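Local coordinates for protein alpha-L-rhamnosidase (Streptomyces avermitilis, PDB 3W5M) that hydrolyses terminal non-reducing alpha-L-rhamnose residues from plant rhamnosides such as naringin, rutin and gum arabic, and carries a calcium-dependent rhamnose-binding module, at residues L513-D518 against Y551-Q556; W158-V163 against D266-P271. All blocks are in the same frame, centred on the assembly; numbering follows the deposited sequence. Where two conformers were deposited one is given.

Interaction 1 (L513-D518 against Y551-Q556); sequences LRVSGD and YTLKGQ
Leu-553 and Val-515 reach toward each other tip to tip, with CD1 of Leu-553 3.9 Å from CG1 of Val-515. The contact belongs to the beta-sandwich of the concanavalin-like domain: strands 510-515 and 548-552 do not pair with each other, and no hydrogen bond joins the two segments; what meets is mainly apolar side chains. The other methyl branch of Leu-553 goes to the backbone, where CD2 lies 3.4 Å from Gly-517 N. CG of Leu-553 stands anti to its carbonyl carbon (chi1 -84°), which aims both branches at 513-518, one at Val-515 and one at the chain beyond it. Gly-517 suits this place because a CB there would come too close to CD2. With an alanine here in place of Leu-553, Val-515 CG1 would probably lose its methyl partner, and a gap would be likely to open beside Gly-517 N, where CD2 now lies. Toward the first residues of the two segments, Tyr-551 continues the apolar surface: its CE2 is 4.0 Å from Val-515 CG1, and its CB is 4.2 Å from Leu-513 CD2. Both aliphatic groups approach the tyrosine obliquely. At the other end the contact is largely backbone: Asp-518 O lies 3.5 Å from Leu-553 CB, and Gly-555 CA offers a C-H to Gly-517 O at 3.2 Å, with an angle of 157° at the hydrogen. The positive phi of Gly-555 suits a glycine here. Further out, the Tyr-551 ring meets that of Tyr-561 with planes at about 20°, and Thr-521 OG1 bonds to Asp-518 O. The carboxylate of Glu-559 gathers several partners from 551-556: its OE2 accepts Gln-556 N, while its OE1 accepts Lys-554 N and is also hydrogen-bonded to Tyr-551 OH.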
loop_
_atom_site.group_PDB
_atom_site.type_symbol
_atom_site.label_atom_id
_atom_site.label_comp_id
_atom_site.label_asym_id
_atom_site.label_seq_id
_atom_site.Cartn_x
_atom_site.Cartn_y
_atom_site.Cartn_z
ATOM N N LEU A 513 13.188 -17.783 -4.498
ATOM C CA LEU A 513 14.172 -18.291 -5.447
ATOM C C LEU A 513 14.701 -19.598 -4.880
ATOM O O LEU A 513 15.080 -19.637 -3.688
ATOM C CB LEU A 513 15.307 -17.289 -5.570
ATOM C CG LEU A 513 16.538 -17.661 -6.384
ATOM C CD1 LEU A 513 16.196 -17.822 -7.878
ATOM C CD2 LEU A 513 17.653 -16.653 -6.158
ATOM N N ARG A 514 14.679 -20.663 -5.704
ATOM C CA ARG A 514 15.393 -21.908 -5.384
ATOM C C ARG A 514 16.559 -22.035 -6.356
ATOM O O ARG A 514 16.395 -21.862 -7.567
ATOM C CB ARG A 514 14.517 -23.164 -5.493
ATOM C CG ARG A 514 13.191 -23.162 -4.749
ATOM C CD ARG A 514 13.323 -23.002 -3.236
ATOM N NE ARG A 514 14.123 -24.057 -2.601
ATOM C CZ ARG A 514 13.659 -25.245 -2.225
ATOM N NH1 ARG A 514 12.385 -25.561 -2.423
ATOM N NH2 ARG A 514 14.483 -26.119 -1.650
ATOM N N VAL A 515 17.746 -22.289 -5.827
ATOM C CA VAL A 515 18.948 -22.339 -6.656
ATOM C C VAL A 515 20.008 -23.234 -6.004
ATOM O O VAL A 515 20.168 -23.247 -4.785
ATOM C CB VAL A 515 19.504 -20.919 -6.938
ATOM C CG1 VAL A 515 19.849 -20.185 -5.632
ATOM C CG2 VAL A 515 20.699 -20.954 -7.880
ATOM N N SER A 516 20.711 -24.006 -6.828
ATOM C CA SER A 516 21.839 -24.814 -6.350
ATOM C C SER A 516 23.044 -24.398 -7.132
ATOM O O SER A 516 22.969 -24.222 -8.348
ATOM C CB SER A 516 21.618 -26.304 -6.580
ATOM O OG SER A 516 20.380 -26.728 -6.055
ATOM N N GLY A 517 24.173 -24.252 -6.459
ATOM C CA GLY A 517 25.370 -23.802 -7.159
ATOM C C GLY A 517 26.515 -23.529 -6.211
ATOM O O GLY A 517 26.395 -23.706 -4.981
ATOM N N ASP A 518 27.616 -23.069 -6.778
ATOM C CA ASP A 518 28.814 -22.824 -5.990
ATOM C C ASP A 518 28.651 -21.638 -5.054
ATOM O O ASP A 518 28.005 -20.637 -5.429
ATOM C CB ASP A 518 30.004 -22.638 -6.922
ATOM C CG ASP A 518 30.378 -23.948 -7.648
ATOM O OD1 ASP A 518 29.926 -25.026 -7.183
ATOM O OD2 ASP A 518 31.090 -23.895 -8.673
ATOM N N TYR A 551 21.126 -12.219 -4.748
ATOM C CA TYR A 551 21.383 -13.277 -3.791
ATOM C C TYR A 551 22.710 -13.948 -4.107
ATOM O O TYR A 551 22.910 -14.380 -5.219
ATOM C CB TYR A 551 20.285 -14.347 -3.861
ATOM C CG TYR A 551 20.503 -15.537 -2.940
ATOM C CD1 TYR A 551 20.318 -15.421 -1.554
ATOM C CD2 TYR A 551 20.896 -16.778 -3.449
ATOM C CE1 TYR A 551 20.518 -16.501 -0.706
ATOM C CE2 TYR A 551 21.090 -17.881 -2.604
ATOM C CZ TYR A 551 20.895 -17.741 -1.237
ATOM O OH TYR A 551 21.096 -18.800 -0.379
ATOM N N THR A 552 23.590 -14.040 -3.112
ATOM C CA THR A 552 24.891 -14.694 -3.285
ATOM C C THR A 552 24.843 -16.026 -2.542
ATOM O O THR A 552 24.509 -16.071 -1.376
ATOM C CB THR A 552 26.039 -13.811 -2.764
ATOM O OG1 THR A 552 26.050 -12.598 -3.501
ATOM C CG2 THR A 552 27.401 -14.500 -2.971
ATOM N N LEU A 553 25.172 -17.111 -3.235
ATOM C CA LEU A 553 25.017 -18.466 -2.695
ATOM C C LEU A 553 26.044 -18.836 -1.630
ATOM O O LEU A 553 27.175 -18.350 -1.670
ATOM C CB LEU A 553 25.126 -19.474 -3.836
ATOM C CG LEU A 553 23.847 -19.742 -4.638
ATOM C CD1 LEU A 553 23.425 -18.524 -5.453
ATOM C CD2 LEU A 553 24.065 -20.940 -5.574
ATOM N N LYS A 554 25.627 -19.696 -0.699
ATOM C CA LYS A 554 26.555 -20.284 0.294
ATOM C C LYS A 554 27.084 -21.675 -0.135
ATOM O O LYS A 554 27.914 -22.258 0.556
ATOM C CB LYS A 554 25.944 -20.325 1.697
ATOM C CG LYS A 554 24.736 -21.245 1.846
ATOM C CD LYS A 554 24.104 -21.175 3.222
ATOM C CE LYS A 554 22.688 -21.707 3.166
ATOM N NZ LYS A 554 22.111 -21.767 4.532
ATOM N N GLY A 555 26.589 -22.195 -1.262
ATOM C CA GLY A 555 26.992 -23.516 -1.793
ATOM C C GLY A 555 26.515 -24.674 -0.966
ATOM O O GLY A 555 27.288 -25.582 -0.651
ATOM N N GLN A 556 25.237 -24.669 -0.622
ATOM C CA GLN A 556 24.714 -25.634 0.318
ATOM C C GLN A 556 23.393 -26.212 -0.163
ATOM O O GLN A 556 22.336 -25.817 0.327
ATOM C CB GLN A 556 24.523 -24.953 1.672
ATOM C CG GLN A 556 24.623 -25.861 2.865
ATOM C CD GLN A 556 26.007 -25.837 3.467
ATOM O OE1 GLN A 556 26.357 -24.910 4.198
ATOM N NE2 GLN A 556 26.805 -26.863 3.166
#

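Interaction 2 (W158-V163 against D266-P271); sequences WFRRTV and DGWREP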
loop_
_atom_site.group_PDB
_atom_site.type_symbol
_atom_site.label_atom_id
_atom_site.label_comp_id
_atom_site.label_asym_id
_atom_site.label_seq_id
_atom_site.Cartn_x
_atom_site.Cartn_y
_atom_site.Cartn_z
ATOM N N TRP A 158 42.707 14.240 -14.453
ATOM C CA TRP A 158 43.184 12.880 -14.176
ATOM C C TRP A 158 44.009 12.893 -12.891
ATOM O O TRP A 158 44.729 13.883 -12.614
ATOM C CB TRP A 158 44.014 12.388 -15.378
ATOM C CG TRP A 158 43.175 12.228 -16.628
ATOM C CD1 TRP A 158 42.544 11.093 -17.052
ATOM C CD2 TRP A 158 42.859 13.248 -17.600
ATOM N NE1 TRP A 158 41.863 11.336 -18.220
ATOM C CE2 TRP A 158 42.031 12.650 -18.573
ATOM C CE3 TRP A 158 43.198 14.610 -17.734
ATOM C CZ2 TRP A 158 41.535 13.358 -19.679
ATOM C CZ3 TRP A 158 42.698 15.320 -18.814
ATOM C CH2 TRP A 158 41.872 14.691 -19.777
ATOM N N PHE A 159 43.929 11.804 -12.123
ATOM C CA PHE A 159 44.527 11.721 -10.790
ATOM C C PHE A 159 45.115 10.346 -10.565
ATOM O O PHE A 159 44.493 9.343 -10.968
ATOM C CB PHE A 159 43.459 11.936 -9.718
ATOM C CG PHE A 159 42.736 13.254 -9.865
ATOM C CD1 PHE A 159 41.695 13.357 -10.781
ATOM C CD2 PHE A 159 43.139 14.393 -9.160
ATOM C CE1 PHE A 159 41.035 14.571 -10.977
ATOM C CE2 PHE A 159 42.465 15.605 -9.346
ATOM C CZ PHE A 159 41.433 15.689 -10.246
ATOM N N ARG A 160 46.262 10.330 -9.893
ATOM C CA ARG A 160 46.932 9.091 -9.503
ATOM C C ARG A 160 47.443 9.149 -8.086
ATOM O O ARG A 160 47.856 10.217 -7.600
ATOM C CB ARG A 160 48.142 8.838 -10.419
ATOM C CG ARG A 160 47.804 8.324 -11.811
ATOM C CD ARG A 160 49.046 8.172 -12.707
ATOM N NE ARG A 160 50.137 7.418 -12.074
ATOM C CZ ARG A 160 50.295 6.102 -12.168
ATOM N NH1 ARG A 160 49.446 5.373 -12.872
ATOM N NH2 ARG A 160 51.334 5.515 -11.568
ATOM N N ARG A 161 47.463 7.984 -7.439
ATOM C CA ARG A 161 48.146 7.838 -6.159
ATOM C C ARG A 161 48.586 6.402 -5.979
ATOM O O ARG A 161 47.845 5.464 -6.214
ATOM C CB ARG A 161 47.294 8.276 -4.962
ATOM C CG ARG A 161 48.098 8.352 -3.668
ATOM C CD ARG A 161 47.316 8.902 -2.490
ATOM N NE ARG A 161 48.031 8.678 -1.237
ATOM C CZ ARG A 161 47.595 9.082 -0.052
ATOM N NH1 ARG A 161 46.448 9.747 0.048
ATOM N NH2 ARG A 161 48.322 8.833 1.030
ATOM N N THR A 162 49.841 6.258 -5.597
ATOM C CA THR A 162 50.360 4.942 -5.228
ATOM C C THR A 162 50.500 4.906 -3.722
ATOM O O THR A 162 51.197 5.747 -3.154
ATOM C CB THR A 162 51.708 4.645 -5.910
ATOM O OG1 THR A 162 51.509 4.635 -7.326
ATOM C CG2 THR A 162 52.246 3.275 -5.451
ATOM N N VAL A 163 49.833 3.931 -3.099
ATOM C CA VAL A 163 49.809 3.767 -1.630
ATOM C C VAL A 163 50.267 2.382 -1.195
ATOM O O VAL A 163 49.955 1.380 -1.847
ATOM C CB VAL A 163 48.403 4.020 -1.040
ATOM C CG1 VAL A 163 48.143 5.508 -0.945
ATOM C CG2 VAL A 163 47.299 3.294 -1.819
ATOM N N ASP A 266 48.233 6.297 -22.952
ATOM C CA ASP A 266 47.647 5.131 -22.327
ATOM C C ASP A 266 48.646 4.356 -21.468
ATOM O O ASP A 266 49.862 4.430 -21.684
ATOM C CB ASP A 266 46.753 4.271 -23.217
ATOM C CG ASP A 266 45.483 3.840 -22.474
ATOM O OD1 ASP A 266 45.597 3.191 -21.396
ATOM O OD2 ASP A 266 44.374 4.202 -22.933
ATOM N N GLY A 267 48.110 3.701 -20.441
ATOM C CA GLY A 267 48.917 3.129 -19.382
ATOM C C GLY A 267 48.758 3.938 -18.118
ATOM O O GLY A 267 49.183 3.508 -17.058
ATOM N N TRP A 268 48.122 5.105 -18.220
ATOM C CA TRP A 268 48.096 6.066 -17.097
ATOM C C TRP A 268 47.417 5.531 -15.857
ATOM O O TRP A 268 47.573 6.114 -14.773
ATOM C CB TRP A 268 47.460 7.417 -17.495
ATOM C CG TRP A 268 45.970 7.363 -17.614
ATOM C CD1 TRP A 268 45.260 7.015 -18.724
ATOM C CD2 TRP A 268 44.995 7.687 -16.596
ATOM N NE1 TRP A 268 43.920 7.096 -18.466
ATOM C CE2 TRP A 268 43.725 7.480 -17.166
ATOM C CE3 TRP A 268 45.080 8.092 -15.254
ATOM C CZ2 TRP A 268 42.531 7.697 -16.461
ATOM C CZ3 TRP A 268 43.869 8.288 -14.529
ATOM C CH2 TRP A 268 42.625 8.097 -15.146
ATOM N N ARG A 269 46.629 4.459 -15.999
ATOM C CA ARG A 269 46.017 3.827 -14.823
ATOM C C ARG A 269 46.935 2.764 -14.202
ATOM O O ARG A 269 46.654 2.269 -13.118
ATOM C CB ARG A 269 44.641 3.247 -15.137
ATOM C CG ARG A 269 43.617 4.277 -15.637
ATOM C CD ARG A 269 42.231 3.675 -15.778
ATOM N NE ARG A 269 41.195 4.695 -15.990
ATOM C CZ ARG A 269 40.439 5.254 -15.022
ATOM N NH1 ARG A 269 40.589 4.929 -13.747
ATOM N NH2 ARG A 269 39.527 6.169 -15.331
ATOM N N GLU A 270 48.033 2.434 -14.880
ATOM C CA GLU A 270 48.872 1.290 -14.441
ATOM C C GLU A 270 49.907 1.663 -13.402
ATOM O O GLU A 270 50.352 2.826 -13.349
ATOM C CB GLU A 270 49.609 0.629 -15.619
ATOM C CG GLU A 270 48.762 0.296 -16.827
ATOM C CD GLU A 270 47.797 -0.851 -16.604
ATOM O OE1 GLU A 270 47.903 -1.547 -15.575
ATOM O OE2 GLU A 270 46.919 -1.046 -17.466
ATOM N N PRO A 271 50.336 0.676 -12.593
ATOM C CA PRO A 271 51.347 0.953 -11.588
ATOM C C PRO A 271 52.600 1.686 -12.077
ATOM O O PRO A 271 53.047 2.613 -11.393
ATOM C CB PRO A 271 51.694 -0.437 -11.054
ATOM C CG PRO A 271 50.402 -1.174 -11.149
ATOM C CD PRO A 271 49.732 -0.665 -12.404
#
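Arg-160 sends NH1 into the backbone of the facing loop, where it donates to two carbonyls, Glu-270 O at 2.7 Å and Trp-268 O at 2.8 Å. This joins strand 156-165 of the beta-jelly-roll module CBM67 to a type I beta turn running from Gly-267 to Glu-270. Both oxygens lie near the guanidinium plane, which fits two bonds that would help fix its rotation; NH1 itself stands above each carbonyl plane. A bend at chi3 (50°) brings the guanidinium round to the turn, and Asp-275 pairs with NE by a salt bridge. An arginine suits the place because one group can serve several carbonyls and a carboxylate together.

Beside this grip the packing is close and aromatic. Trp-158 sets its edge against the face of Trp-268 in a T-shaped stack, with planes at 85° and Trp-158 CD1 3.4 Å from Trp-268 CZ2. The opposite face of the Trp-268 ring is covered by the aliphatic part of Arg-269, whose CG sits over the centre of the ring; the guanidinium of Arg-269 hydrogen-bonds to Ser-185 OG and Ala-183 O.

The contact thins toward solvent at Glu-270 and Pro-271. Their side chains start away from the strand, and they meet Arg-160 through backbone oxygens. NH2 has weak bonds there, the longer reach of the same guanidinium: one goes to Glu-270 O, and the other to Pro-271 O at 3.4 Å.

In the fold
Both contacts are partly buried and cover nearly the same area, yet they sit in different domains, with centres about 37 Å apart and no touch between them. Interaction 1 joins the ends of two strands of the concanavalin-like domain through aliphatic and tyrosine side chains, with its exposed margin at the turns. Interaction 2 ties a strand of CBM67 to an irregular loop, and there a buried arginine and two indoles replace the aliphatic filling. Between the segments themselves the first has a C-H contact to a carbonyl, the second guanidinium hydrogen bonds. Neither reaches a sugar site directly; the side chain of Phe-159 of interaction 2 is about 13 Å from the calcium ion.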